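Long-range contacts in MMACHC-like protein (Caenorhabditis elegans, PDB 5UJC), which binds vitamin B12 and probably catalyses the flavin- and NADPH-dependent decyanation of cyanocobalamin and the glutathione-dependent demethylation of methylcobalamin: residues S6-I11 against V195-F200; V67-W72 against Q95-D100; G81-V86 against V259-V264; L174-I179 against P207-S212. All coordinates share one frame; numbering follows the deposited sequence.

Contact 1 (S6-I11 against V195-F200)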
loop_
_atom_site.group_PDB
_atom_site.type_symbol
_atom_site.label_atom_id
_atom_site.label_comp_id
_atom_site.label_asym_id
_atom_site.label_seq_id
_atom_site.Cartn_x
_atom_site.Cartn_y
_atom_site.Cartn_z
ATOM N N SER A 6 2.648 -20.789 15.885
ATOM C CA SER A 6 1.665 -21.567 15.122
ATOM C C SER A 6 0.419 -20.748 14.956
ATOM O O SER A 6 -0.139 -20.661 13.871
ATOM C CB SER A 6 1.314 -22.868 15.845
ATOM O OG SER A 6 2.402 -23.767 15.850
ATOM N N HIS A 7 -0.027 -20.141 16.055
ATOM C CA HIS A 7 -1.225 -19.297 16.004
ATOM C C HIS A 7 -1.023 -18.082 15.079
ATOM O O HIS A 7 -1.878 -17.791 14.239
ATOM C CB HIS A 7 -1.655 -18.869 17.409
ATOM C CG HIS A 7 -2.944 -18.130 17.439
ATOM N ND1 HIS A 7 -4.102 -18.647 16.909
ATOM C CD2 HIS A 7 -3.265 -16.906 17.933
ATOM C CE1 HIS A 7 -5.084 -17.777 17.074
ATOM N NE2 HIS A 7 -4.605 -16.721 17.709
ATOM N N ALA A 8 0.126 -17.424 15.193
ATOM C CA ALA A 8 0.472 -16.334 14.279
ATOM C C ALA A 8 0.430 -16.797 12.812
ATOM O O ALA A 8 -0.078 -16.090 11.954
ATOM C CB ALA A 8 1.848 -15.766 14.615
ATOM N N GLU A 9 0.984 -17.985 12.540
ATOM C CA GLU A 9 0.967 -18.544 11.189
ATOM C C GLU A 9 -0.459 -18.853 10.710
ATOM O O GLU A 9 -0.796 -18.580 9.567
ATOM C CB GLU A 9 1.890 -19.784 11.092
ATOM C CG GLU A 9 3.352 -19.386 11.042
ATOM C CD GLU A 9 4.316 -20.541 11.179
ATOM O OE1 GLU A 9 3.878 -21.717 11.163
ATOM O OE2 GLU A 9 5.539 -20.270 11.309
ATOM N N SER A 10 -1.324 -19.307 11.627
ATOM C CA SER A 10 -2.744 -19.586 11.285
ATOM C C SER A 10 -3.493 -18.293 10.975
ATOM O O SER A 10 -4.314 -18.246 10.063
ATOM C CB SER A 10 -3.450 -20.344 12.428
ATOM O OG SER A 10 -2.913 -21.655 12.599
ATOM N N ILE A 11 -3.178 -17.238 11.715
ATOM C CA ILE A 11 -3.745 -15.927 11.445
ATOM C C ILE A 11 -3.335 -15.442 10.051
ATOM O O ILE A 11 -4.185 -15.037 9.235
ATOM C CB ILE A 11 -3.318 -14.905 12.509
ATOM C CG1 ILE A 11 -4.034 -15.201 13.818
ATOM C CG2 ILE A 11 -3.604 -13.482 12.051
ATOM C CD1 ILE A 11 -3.423 -14.478 15.018
ATOM N N VAL A 195 -1.608 -11.306 20.573
ATOM C CA VAL A 195 -0.712 -12.263 19.963
ATOM C C VAL A 195 0.716 -11.720 20.003
ATOM O O VAL A 195 1.008 -10.678 19.424
ATOM C CB VAL A 195 -1.107 -12.581 18.503
ATOM C CG1 VAL A 195 -0.145 -13.579 17.913
ATOM C CG2 VAL A 195 -2.541 -13.097 18.441
ATOM N N LYS A 196 1.588 -12.430 20.710
ATOM C CA LYS A 196 2.969 -12.007 20.905
ATOM C C LYS A 196 3.925 -12.973 20.171
ATOM O O LYS A 196 3.796 -14.207 20.268
ATOM C CB LYS A 196 3.310 -11.963 22.401
ATOM C CG LYS A 196 2.318 -11.184 23.251
ATOM C CD LYS A 196 2.206 -9.736 22.830
ATOM C CE LYS A 196 1.181 -8.982 23.676
ATOM N NZ LYS A 196 1.546 -8.967 25.116
ATOM N N ILE A 197 4.864 -12.389 19.428
ATOM C CA ILE A 197 5.780 -13.126 18.575
ATOM C C ILE A 197 7.230 -12.662 18.829
ATOM O O ILE A 197 7.958 -12.304 17.905
ATOM C CB ILE A 197 5.377 -12.997 17.057
ATOM C CG1 ILE A 197 5.205 -11.529 16.660
ATOM C CG2 ILE A 197 4.082 -13.779 16.776
ATOM C CD1 ILE A 197 5.231 -11.297 15.144
ATOM N N PRO A 198 7.656 -12.682 20.098
ATOM C CA PRO A 198 8.995 -12.140 20.432
ATOM C C PRO A 198 10.168 -12.839 19.709
ATOM O O PRO A 198 11.201 -12.216 19.477
ATOM C CB PRO A 198 9.096 -12.383 21.930
ATOM C CG PRO A 198 8.199 -13.563 22.168
ATOM C CD PRO A 198 7.025 -13.312 21.264
ATOM N N GLU A 199 9.978 -14.097 19.321
ATOM C CA GLU A 199 11.034 -14.875 18.675
ATOM C C GLU A 199 11.133 -14.598 17.169
ATOM O O GLU A 199 12.061 -15.062 16.518
ATOM C CB GLU A 199 10.821 -16.386 18.918
ATOM C CG GLU A 199 9.539 -16.991 18.278
ATOM C CD GLU A 199 8.327 -16.998 19.223
ATOM O OE1 GLU A 199 7.917 -18.104 19.688
ATOM O OE2 GLU A 199 7.762 -15.913 19.469
ATOM N N PHE A 200 10.170 -13.842 16.619
ATOM C CA PHE A 200 10.125 -13.616 15.188
ATOM C C PHE A 200 11.175 -12.589 14.757
ATOM O O PHE A 200 11.337 -11.531 15.391
ATOM C CB PHE A 200 8.749 -13.146 14.771
ATOM C CG PHE A 200 8.597 -12.954 13.278
ATOM C CD1 PHE A 200 8.671 -14.037 12.414
ATOM C CD2 PHE A 200 8.416 -11.680 12.736
ATOM C CE1 PHE A 200 8.532 -13.870 11.049
ATOM C CE2 PHE A 200 8.253 -11.516 11.368
ATOM C CZ PHE A 200 8.319 -12.612 10.526
#
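Val195 and Ala8 bury the most surface here, with Ile197 next, where the N-terminal helix 5-18 packs against the end of strand 185-196: a helix laid on the antiparallel four-stranded sheet. Val195 faces the helix with both of its methyls. With CG1 anti to its own backbone N (chi1 180°), CG2 is directed between two helix side chains one turn apart. Ile11 reaches it tip to tip, CD1 lying 3.8 Å from Val195 CG2, while His7 crosses at about a right angle and offers the edge of its imidazole. That ring is steadied from two sources: Ile11 CG1 lies over one face, offset toward the rim, and NE2 is hydrogen-bonded to Glu113. A histidine suits this partly exposed border, since it gives carbon to the valine and nitrogen to an acid. Ala8, between these two in sequence, is small enough to let the helix come close, its CA 7.1 Å from that of Val195. Met54 of strand 53-60, whose backbone pairs with that of Val195, touches Ala8, Ile11, Val195 and Ile197 alike and so fills in the apolar layer. Beyond Lys196 the strand gives way to a type I turn, which starts at Ile197 and is closed by Phe200 N bonding to Ile197 O. Just before the chain turns away, Ile197 CG2 presses on Ala8 CB at 3.7 Å.

Contact 2 (V67-W72 against Q95-D100)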
loop_
_atom_site.group_PDB
_atom_site.type_symbol
_atom_site.label_atom_id
_atom_site.label_comp_id
_atom_site.label_asym_id
_atom_site.label_seq_id
_atom_site.Cartn_x
_atom_site.Cartn_y
_atom_site.Cartn_z
ATOM N N VAL A 67 -7.379 -7.141 -11.898
ATOM C CA VAL A 67 -8.151 -8.363 -11.823
ATOM C C VAL A 67 -9.276 -8.242 -10.786
ATOM O O VAL A 67 -10.471 -8.297 -11.145
ATOM C CB VAL A 67 -7.279 -9.578 -11.525
ATOM C CG1 VAL A 67 -8.131 -10.846 -11.413
ATOM C CG2 VAL A 67 -6.209 -9.741 -12.594
ATOM N N ALA A 68 -8.922 -8.049 -9.521
ATOM C CA ALA A 68 -9.946 -8.133 -8.444
ATOM C C ALA A 68 -10.946 -6.962 -8.494
ATOM O O ALA A 68 -12.167 -7.159 -8.426
ATOM C CB ALA A 68 -9.288 -8.232 -7.084
ATOM N N PHE A 69 -10.434 -5.762 -8.608
ATOM C CA PHE A 69 -11.266 -4.587 -8.672
ATOM C C PHE A 69 -12.108 -4.574 -9.951
ATOM O O PHE A 69 -13.277 -4.232 -9.910
ATOM C CB PHE A 69 -10.393 -3.330 -8.587
ATOM C CG PHE A 69 -11.131 -2.031 -8.752
ATOM C CD1 PHE A 69 -12.085 -1.619 -7.836
ATOM C CD2 PHE A 69 -10.812 -1.180 -9.792
ATOM C CE1 PHE A 69 -12.725 -0.417 -8.000
ATOM C CE2 PHE A 69 -11.406 0.033 -9.907
ATOM C CZ PHE A 69 -12.387 0.411 -9.032
ATOM N N ARG A 70 -11.522 -5.007 -11.057
ATOM C CA ARG A 70 -12.275 -5.109 -12.295
ATOM C C ARG A 70 -13.506 -6.015 -12.121
ATOM O O ARG A 70 -14.617 -5.657 -12.538
ATOM C CB ARG A 70 -11.391 -5.586 -13.425
ATOM C CG ARG A 70 -12.116 -5.719 -14.758
ATOM C CD ARG A 70 -11.146 -5.896 -15.898
ATOM N NE ARG A 70 -11.820 -6.036 -17.178
ATOM C CZ ARG A 70 -11.206 -6.011 -18.348
ATOM N NH1 ARG A 70 -9.880 -5.842 -18.418
ATOM N NH2 ARG A 70 -11.908 -6.125 -19.467
ATOM N N LYS A 71 -13.313 -7.194 -11.494
ATOM C CA LYS A 71 -14.439 -8.098 -11.230
ATOM C C LYS A 71 -15.516 -7.405 -10.377
ATOM O O LYS A 71 -16.723 -7.547 -10.644
ATOM C CB LYS A 71 -13.959 -9.364 -10.555
ATOM C CG LYS A 71 -13.207 -10.290 -11.460
ATOM C CD LYS A 71 -12.704 -11.519 -10.723
ATOM C CE LYS A 71 -11.604 -12.236 -11.501
ATOM N NZ LYS A 71 -11.079 -13.409 -10.737
ATOM N N TRP A 72 -15.079 -6.645 -9.380
ATOM C CA TRP A 72 -15.979 -5.970 -8.481
ATOM C C TRP A 72 -16.783 -4.887 -9.237
ATOM O O TRP A 72 -18.000 -4.770 -9.056
ATOM C CB TRP A 72 -15.182 -5.383 -7.307
ATOM C CG TRP A 72 -15.999 -4.661 -6.258
ATOM C CD1 TRP A 72 -16.449 -5.178 -5.053
ATOM C CD2 TRP A 72 -16.296 -3.260 -6.222
ATOM N NE1 TRP A 72 -17.068 -4.195 -4.320
ATOM C CE2 TRP A 72 -16.995 -3.010 -4.998
ATOM C CE3 TRP A 72 -16.077 -2.199 -7.107
ATOM C CZ2 TRP A 72 -17.461 -1.729 -4.642
ATOM C CZ3 TRP A 72 -16.541 -0.918 -6.747
ATOM C CH2 TRP A 72 -17.216 -0.699 -5.516
ATOM N N GLN A 95 -11.851 2.450 -2.409
ATOM C CA GLN A 95 -12.043 2.227 -0.965
ATOM C C GLN A 95 -13.266 1.384 -0.667
ATOM O O GLN A 95 -13.248 0.545 0.233
ATOM C CB GLN A 95 -12.117 3.561 -0.233
ATOM C CG GLN A 95 -10.762 4.211 -0.154
ATOM C CD GLN A 95 -10.786 5.623 0.398
ATOM O OE1 GLN A 95 -11.849 6.203 0.669
ATOM N NE2 GLN A 95 -9.604 6.201 0.553
ATOM N N SER A 96 -14.283 1.520 -1.483
ATOM C CA SER A 96 -15.470 0.682 -1.328
ATOM C C SER A 96 -15.137 -0.808 -1.611
ATOM O O SER A 96 -15.542 -1.707 -0.873
ATOM C CB SER A 96 -16.606 1.167 -2.257
ATOM O OG SER A 96 -17.065 2.439 -1.868
ATOM N N PHE A 97 -14.412 -1.036 -2.690
ATOM C CA PHE A 97 -13.913 -2.365 -3.040
ATOM C C PHE A 97 -13.052 -2.937 -1.914
ATOM O O PHE A 97 -13.289 -4.048 -1.460
ATOM C CB PHE A 97 -13.132 -2.288 -4.349
ATOM C CG PHE A 97 -12.168 -3.412 -4.551
ATOM C CD1 PHE A 97 -12.596 -4.673 -4.907
ATOM C CD2 PHE A 97 -10.817 -3.198 -4.371
ATOM C CE1 PHE A 97 -11.665 -5.708 -5.095
ATOM C CE2 PHE A 97 -9.910 -4.199 -4.526
ATOM C CZ PHE A 97 -10.316 -5.454 -4.893
ATOM N N LEU A 98 -12.090 -2.160 -1.431
ATOM C CA LEU A 98 -11.195 -2.659 -0.394
ATOM C C LEU A 98 -11.961 -2.955 0.882
ATOM O O LEU A 98 -11.693 -3.966 1.554
ATOM C CB LEU A 98 -10.084 -1.648 -0.129
ATOM C CG LEU A 98 -9.011 -1.568 -1.217
ATOM C CD1 LEU A 98 -8.149 -0.319 -1.024
ATOM C CD2 LEU A 98 -8.156 -2.842 -1.239
ATOM N N GLU A 99 -12.927 -2.094 1.235
ATOM C CA GLU A 99 -13.732 -2.305 2.448
ATOM C C GLU A 99 -14.484 -3.633 2.325
ATOM O O GLU A 99 -14.576 -4.401 3.286
ATOM C CB GLU A 99 -14.740 -1.133 2.666
ATOM C CG GLU A 99 -14.122 0.222 3.145
ATOM C CD GLU A 99 -15.002 1.465 2.765
ATOM O OE1 GLU A 99 -16.225 1.280 2.438
ATOM O OE2 GLU A 99 -14.469 2.628 2.775
ATOM N N ASP A 100 -15.036 -3.884 1.146
ATOM C CA ASP A 100 -15.769 -5.123 0.907
ATOM C C ASP A 100 -14.866 -6.341 1.056
ATOM O O ASP A 100 -15.231 -7.315 1.720
ATOM C CB ASP A 100 -16.409 -5.134 -0.483
ATOM C CG ASP A 100 -17.681 -4.347 -0.554
ATOM O OD1 ASP A 100 -18.161 -3.876 0.488
ATOM O OD2 ASP A 100 -18.207 -4.201 -1.686
#
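Phe97 is wedged between Phe69 and Trp72, three residues apart on helix 62-80, and the three rings form an aromatic cluster in which neighbours meet edge against face. The edge of Phe69 is turned to the face of Phe97 in an offset T-shaped pair, with planes at 68° and centroids of the two rings 5.5 Å apart. Phe97 in turn presents its own edge to the face of Trp72; there the planes stand at 73°, and the centroid of the Phe97 ring is 5.4 Å from that of the five-membered ring of Trp72. Backbone carbons complete the fit through CH-pi contacts: Phe69 CA sits over the Phe97 face, and Phe97 CA over the pyrrole ring of the indole at 3.9 Å from its centroid. An anti chi1 stretches Phe97 away from its helix, and CZ reaches Ala68 CB at 3.7 Å, where a small side chain lets the ring come close. The indole lies across the partner helix, its six-membered part against Ser96 CB and its nitrogen directed at Asp100, one turn on from Ser96. Trp72 NE1 donates to Asp100 OD2 at 2.9 Å, almost straight (168°); OD2 lies in the indole plane and is met on its anti side, somewhat off the carboxylate plane, a bond that fixes the ring's rotation. The segments 67-72 and 95-100 cross nearly at right angles. Around them, Met64 touches Phe97, Phe65 meets the Phe69 ring, and Arg70, on another side of helix 62-80, makes a cation-pi contact with Trp263 of helix 257-265.

Contact 3 (G81-V86 against V259-V264); sequences GSFDEV and VLRPWV
Phe83 fills the tight half of this contact, pressed against the backbone and side chains of Leu260, Arg261 and Val264. Arg261 CA lies over one face of its ring, 3.9 Å from the centroid, a CH-pi contact, while Val264 CG2 closes in on Phe83 CD1 at 3.4 Å. A flat, wholly apolar ring suits this buried place, and Trp257 meets it as well. Helix 62-80 ends just before; Gly81 leaves helical geometry with positive phi, and Ser82 N-caps helix 83-89, its OG accepting from Glu85 N at 3.1 Å. Across the contact, helix 257-265 is kinked at Pro262 and Trp263, where Pro262 has no N-H to give. The outer half is ionic. Arg261 runs out extended and then bends at chi3 (-69°), turning the guanidinium's flat face to the ring's edge, Phe83 CD2 standing 3.6 Å above the guanidinium centre of Arg261, the planes 70° apart. Its far end bridges to exposed Asp84, NH2 donating to OD1 at 3.0 Å, tilted from the guanidinium plane. Glu258 at NE and Glu265 at NH1 also bond this arginine, and the outer side gathers three acids round one cation. Cutting Arg261 back to an alanine would probably uncover the CD2 edge of Phe83 and leave all three acids without their shared cation. Asp84, in the first turn of its helix, probably also interacts favourably with that helix's N-terminal end.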
loop_
_atom_site.group_PDB
_atom_site.type_symbol
_atom_site.label_atom_id
_atom_site.label_comp_id
_atom_site.label_asym_id
_atom_site.label_seq_id
_atom_site.Cartn_x
_atom_site.Cartn_y
_atom_site.Cartn_z
ATOM N N GLY A 81 -27.355 -1.524 -12.412
ATOM C CA GLY A 81 -28.125 -1.562 -13.674
ATOM C C GLY A 81 -27.441 -0.899 -14.859
ATOM O O GLY A 81 -27.795 -1.172 -16.007
ATOM N N SER A 82 -26.507 0.009 -14.589
ATOM C CA SER A 82 -25.767 0.698 -15.643
ATOM C C SER A 82 -24.512 1.298 -15.070
ATOM O O SER A 82 -24.425 1.559 -13.851
ATOM C CB SER A 82 -26.615 1.813 -16.269
ATOM O OG SER A 82 -26.770 2.910 -15.369
ATOM N N PHE A 83 -23.551 1.558 -15.945
ATOM C CA PHE A 83 -22.342 2.211 -15.544
ATOM C C PHE A 83 -22.618 3.619 -14.980
ATOM O O PHE A 83 -22.023 4.032 -13.967
ATOM C CB PHE A 83 -21.352 2.264 -16.720
ATOM C CG PHE A 83 -20.035 2.881 -16.368
ATOM C CD1 PHE A 83 -19.149 2.217 -15.545
ATOM C CD2 PHE A 83 -19.707 4.109 -16.831
ATOM C CE1 PHE A 83 -17.951 2.770 -15.222
ATOM C CE2 PHE A 83 -18.488 4.669 -16.534
ATOM C CZ PHE A 83 -17.613 3.996 -15.730
ATOM N N ASP A 84 -23.488 4.377 -15.633
ATOM C CA ASP A 84 -23.754 5.737 -15.168
ATOM C C ASP A 84 -24.329 5.725 -13.736
ATOM O O ASP A 84 -23.984 6.558 -12.921
ATOM C CB ASP A 84 -24.703 6.468 -16.115
ATOM C CG ASP A 84 -24.034 6.892 -17.422
ATOM O OD1 ASP A 84 -22.787 6.981 -17.488
ATOM O OD2 ASP A 84 -24.763 7.149 -18.385
ATOM N N GLU A 85 -25.146 4.723 -13.419
ATOM C CA GLU A 85 -25.680 4.604 -12.063
ATOM C C GLU A 85 -24.608 4.263 -11.028
ATOM O O GLU A 85 -24.585 4.843 -9.960
ATOM C CB GLU A 85 -26.829 3.586 -11.995
ATOM C CG GLU A 85 -27.636 3.648 -10.686
ATOM C CD GLU A 85 -28.351 4.998 -10.463
ATOM O OE1 GLU A 85 -28.499 5.782 -11.438
ATOM O OE2 GLU A 85 -28.789 5.260 -9.311
ATOM N N VAL A 86 -23.716 3.350 -11.369
ATOM C CA VAL A 86 -22.631 3.022 -10.459
ATOM C C VAL A 86 -21.805 4.266 -10.174
ATOM O O VAL A 86 -21.435 4.531 -9.030
ATOM C CB VAL A 86 -21.675 1.962 -11.020
ATOM C CG1 VAL A 86 -20.650 1.590 -9.956
ATOM C CG2 VAL A 86 -22.404 0.742 -11.442
ATOM N N VAL A 259 -12.300 6.201 -17.173
ATOM C CA VAL A 259 -11.244 5.243 -17.517
ATOM C C VAL A 259 -11.770 3.787 -17.448
ATOM O O VAL A 259 -11.301 2.906 -18.182
ATOM C CB VAL A 259 -10.012 5.446 -16.594
ATOM C CG1 VAL A 259 -8.938 4.414 -16.869
ATOM C CG2 VAL A 259 -9.452 6.846 -16.782
ATOM N N LEU A 260 -12.770 3.554 -16.586
ATOM C CA LEU A 260 -13.298 2.216 -16.356
ATOM C C LEU A 260 -14.463 1.835 -17.253
ATOM O O LEU A 260 -14.850 0.666 -17.280
ATOM C CB LEU A 260 -13.736 2.070 -14.900
ATOM C CG LEU A 260 -12.674 2.387 -13.865
ATOM C CD1 LEU A 260 -13.208 2.066 -12.475
ATOM C CD2 LEU A 260 -11.346 1.629 -14.078
ATOM N N ARG A 261 -15.028 2.795 -17.984
ATOM C CA ARG A 261 -16.218 2.522 -18.776
ATOM C C ARG A 261 -16.060 1.266 -19.709
ATOM O O ARG A 261 -16.946 0.387 -19.737
ATOM C CB ARG A 261 -16.679 3.751 -19.557
ATOM C CG ARG A 261 -17.980 3.521 -20.324
ATOM C CD ARG A 261 -18.371 4.724 -21.151
ATOM N NE ARG A 261 -18.766 5.857 -20.318
ATOM C CZ ARG A 261 -20.010 6.082 -19.871
ATOM N NH1 ARG A 261 -21.006 5.258 -20.158
ATOM N NH2 ARG A 261 -20.258 7.141 -19.126
ATOM N N PRO A 262 -14.912 1.136 -20.391
ATOM C CA PRO A 262 -14.775 -0.029 -21.274
ATOM C C PRO A 262 -14.893 -1.411 -20.589
ATOM O O PRO A 262 -15.294 -2.364 -21.235
ATOM C CB PRO A 262 -13.384 0.158 -21.903
ATOM C CG PRO A 262 -13.168 1.639 -21.894
ATOM C CD PRO A 262 -13.785 2.085 -20.572
ATOM N N TRP A 263 -14.510 -1.512 -19.314
ATOM C CA TRP A 263 -14.610 -2.758 -18.590
ATOM C C TRP A 263 -16.030 -3.317 -18.562
ATOM O O TRP A 263 -16.221 -4.535 -18.383
ATOM C CB TRP A 263 -14.152 -2.562 -17.156
ATOM C CG TRP A 263 -12.690 -2.402 -16.959
ATOM C CD1 TRP A 263 -11.690 -2.524 -17.882
ATOM C CD2 TRP A 263 -12.044 -2.206 -15.677
ATOM N NE1 TRP A 263 -10.436 -2.368 -17.245
ATOM C CE2 TRP A 263 -10.639 -2.200 -15.897
ATOM C CE3 TRP A 263 -12.528 -2.052 -14.368
ATOM C CZ2 TRP A 263 -9.717 -2.074 -14.849
ATOM C CZ3 TRP A 263 -11.635 -1.902 -13.339
ATOM C CH2 TRP A 263 -10.229 -1.908 -13.579
ATOM N N VAL A 264 -17.023 -2.433 -18.579
ATOM C CA VAL A 264 -18.407 -2.875 -18.392
ATOM C C VAL A 264 -19.342 -2.536 -19.524
ATOM O O VAL A 264 -20.442 -3.110 -19.597
ATOM C CB VAL A 264 -18.988 -2.379 -17.055
ATOM C CG1 VAL A 264 -18.096 -2.807 -15.915
ATOM C CG2 VAL A 264 -19.192 -0.885 -17.053
#

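Contact 4 (L174-I179 against P207-S212); sequences LSLHPI and PILTAS
Ile208 lies against the backbone and CB of Leu176 and then against Pro178, following the chain as it leaves strand 174-176. Its CG1 is 3.6 Å from Leu176 O, and its CD1 rests on Pro178 CA at 3.7 Å. Chi1 (-57°) sends CG1 to that carbonyl, and the bend at chi2 (-55°) then lays CD1 on the proline, while CG2 turns toward Leu176 CB and CD1. Leu209 adds a second point of touch, its CD1 meeting Leu176 CD1 at 3.7 Å as the two leucines cross at a slant. An alanine here in place of Ile208, lacking CG1, CG2 and CD1, would probably leave a gap beside Pro178 and over Leu176 O, with just CB still near Leu176. The next shell sets the backbones. Tyr147 OH is hydrogen-bonded to the backbone N of both Ile208 and Leu209, and Tyr147 also belongs to strand 145-147, which pairs antiparallel with 174-176. On the loop side, Val215 and Ala218 of helix 212-225 pack on Leu209. Where the strand ends, Ile179 N donates to His177 ND1 at 3.0 Å, nearly in the imidazole plane; an acceptor at ND1 is consistent with a proton on NE2, which bonds to Glu26. Ser175 N, on the same strand, hydrogen-bonds the bound cobalamin at O34. Between the two segments themselves the packing is van der Waals, of apolar side chains and one carbonyl, with no polar bond, while directional bonds such as those of Tyr147 and the strand pairing help set the positions beside the cofactor pocket.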
loop_
_atom_site.group_PDB
_atom_site.type_symbol
_atom_site.label_atom_id
_atom_site.label_comp_id
_atom_site.label_asym_id
_atom_site.label_seq_id
_atom_site.Cartn_x
_atom_site.Cartn_y
_atom_site.Cartn_z
ATOM N N LEU A 174 10.243 7.117 -1.069
ATOM C CA LEU A 174 9.672 6.150 -1.996
ATOM C C LEU A 174 10.144 4.772 -1.627
ATOM O O LEU A 174 11.347 4.544 -1.440
ATOM C CB LEU A 174 10.109 6.448 -3.428
ATOM C CG LEU A 174 9.670 5.451 -4.512
ATOM C CD1 LEU A 174 8.153 5.487 -4.701
ATOM C CD2 LEU A 174 10.378 5.770 -5.819
ATOM N N SER A 175 9.199 3.829 -1.556
ATOM C CA SER A 175 9.533 2.408 -1.361
ATOM C C SER A 175 9.513 1.681 -2.680
ATOM O O SER A 175 8.646 1.930 -3.532
ATOM C CB SER A 175 8.533 1.739 -0.418
ATOM O OG SER A 175 8.564 2.343 0.847
ATOM N N LEU A 176 10.442 0.728 -2.838
ATOM C CA LEU A 176 10.489 -0.105 -4.026
ATOM C C LEU A 176 10.490 -1.572 -3.657
ATOM O O LEU A 176 11.282 -2.038 -2.830
ATOM C CB LEU A 176 11.717 0.240 -4.904
ATOM C CG LEU A 176 11.698 1.644 -5.540
ATOM C CD1 LEU A 176 13.040 1.979 -6.155
ATOM C CD2 LEU A 176 10.577 1.784 -6.569
ATOM N N HIS A 177 9.558 -2.283 -4.272
ATOM C CA HIS A 177 9.300 -3.687 -4.025
ATOM C C HIS A 177 10.216 -4.547 -4.918
ATOM O O HIS A 177 10.485 -4.184 -6.056
ATOM C CB HIS A 177 7.826 -3.930 -4.347
ATOM C CG HIS A 177 7.308 -5.278 -3.955
ATOM N ND1 HIS A 177 7.608 -6.430 -4.641
ATOM C CD2 HIS A 177 6.467 -5.641 -2.962
ATOM C CE1 HIS A 177 6.998 -7.455 -4.066
ATOM N NE2 HIS A 177 6.293 -6.997 -3.047
ATOM N N PRO A 178 10.679 -5.691 -4.404
ATOM C CA PRO A 178 11.641 -6.499 -5.172
ATOM C C PRO A 178 11.088 -7.145 -6.458
ATOM O O PRO A 178 11.869 -7.555 -7.343
ATOM C CB PRO A 178 12.078 -7.568 -4.164
ATOM C CG PRO A 178 11.001 -7.635 -3.167
ATOM C CD PRO A 178 10.457 -6.247 -3.061
ATOM N N ILE A 179 9.772 -7.318 -6.523
ATOM C CA ILE A 179 9.111 -7.830 -7.733
ATOM C C ILE A 179 8.519 -6.676 -8.548
ATOM O O ILE A 179 8.669 -6.632 -9.769
ATOM C CB ILE A 179 7.966 -8.837 -7.399
ATOM C CG1 ILE A 179 8.456 -9.981 -6.509
ATOM C CG2 ILE A 179 7.360 -9.367 -8.673
ATOM C CD1 ILE A 179 7.366 -10.969 -6.120
ATOM N N PRO A 207 17.804 -4.518 -1.199
ATOM C CA PRO A 207 18.199 -3.314 -1.864
ATOM C C PRO A 207 17.844 -3.358 -3.349
ATOM O O PRO A 207 18.130 -4.343 -4.032
ATOM C CB PRO A 207 19.726 -3.285 -1.688
ATOM C CG PRO A 207 20.026 -4.196 -0.599
ATOM C CD PRO A 207 18.938 -5.200 -0.539
ATOM N N ILE A 208 17.192 -2.320 -3.822
ATOM C CA ILE A 208 16.773 -2.234 -5.210
ATOM C C ILE A 208 17.699 -1.306 -6.004
ATOM O O ILE A 208 18.151 -1.648 -7.081
ATOM C CB ILE A 208 15.313 -1.750 -5.319
ATOM C CG1 ILE A 208 14.374 -2.681 -4.527
ATOM C CG2 ILE A 208 14.887 -1.666 -6.784
ATOM C CD1 ILE A 208 14.472 -4.131 -4.918
ATOM N N LEU A 209 17.925 -0.119 -5.472
ATOM C CA LEU A 209 18.798 0.863 -6.087
ATOM C C LEU A 209 20.051 1.004 -5.250
ATOM O O LEU A 209 19.988 1.433 -4.088
ATOM C CB LEU A 209 18.105 2.204 -6.167
ATOM C CG LEU A 209 16.826 2.232 -7.004
ATOM C CD1 LEU A 209 16.202 3.608 -6.993
ATOM C CD2 LEU A 209 17.080 1.779 -8.430
ATOM N N THR A 210 21.176 0.611 -5.818
ATOM C CA THR A 210 22.425 0.552 -5.087
ATOM C C THR A 210 23.284 1.805 -5.290
ATOM O O THR A 210 24.236 2.037 -4.516
ATOM C CB THR A 210 23.215 -0.683 -5.492
ATOM O OG1 THR A 210 23.339 -0.717 -6.906
ATOM C CG2 THR A 210 22.508 -1.950 -4.992
ATOM N N ALA A 211 22.966 2.612 -6.306
ATOM C CA ALA A 211 23.721 3.858 -6.570
ATOM C C ALA A 211 22.897 5.060 -6.118
ATOM O O ALA A 211 21.712 5.224 -6.545
ATOM C CB ALA A 211 24.059 3.968 -8.046
ATOM N N SER A 212 23.498 5.916 -5.285
ATOM C CA SER A 212 22.764 7.036 -4.699
ATOM C C SER A 212 22.200 7.995 -5.736
ATOM O O SER A 212 21.136 8.580 -5.523
ATOM C CB SER A 212 23.628 7.791 -3.695
ATOM O OG SER A 212 23.906 6.973 -2.576
#

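Contacts 2 and 3 form one continuous helical region: their centres are 14 Å apart, and they meet where Phe69 CE2 lies 3.7 Å from Leu260 CD1 and where Trp263 packs on Phe69 and Arg70. Contact 1 lies on the opposite side of the chain's centre from contact 3, their centres 43 Å apart, and closes a chain loop within which contact 2 is nested. Contact 4 touches none of the others but meets the bound cobalamin itself through Ser175, with the side chain of Leu176 about 6 Å away, against about 13 Å for that of Phe97 in contact 2 and 14 Å for that of Leu260 in contact 3.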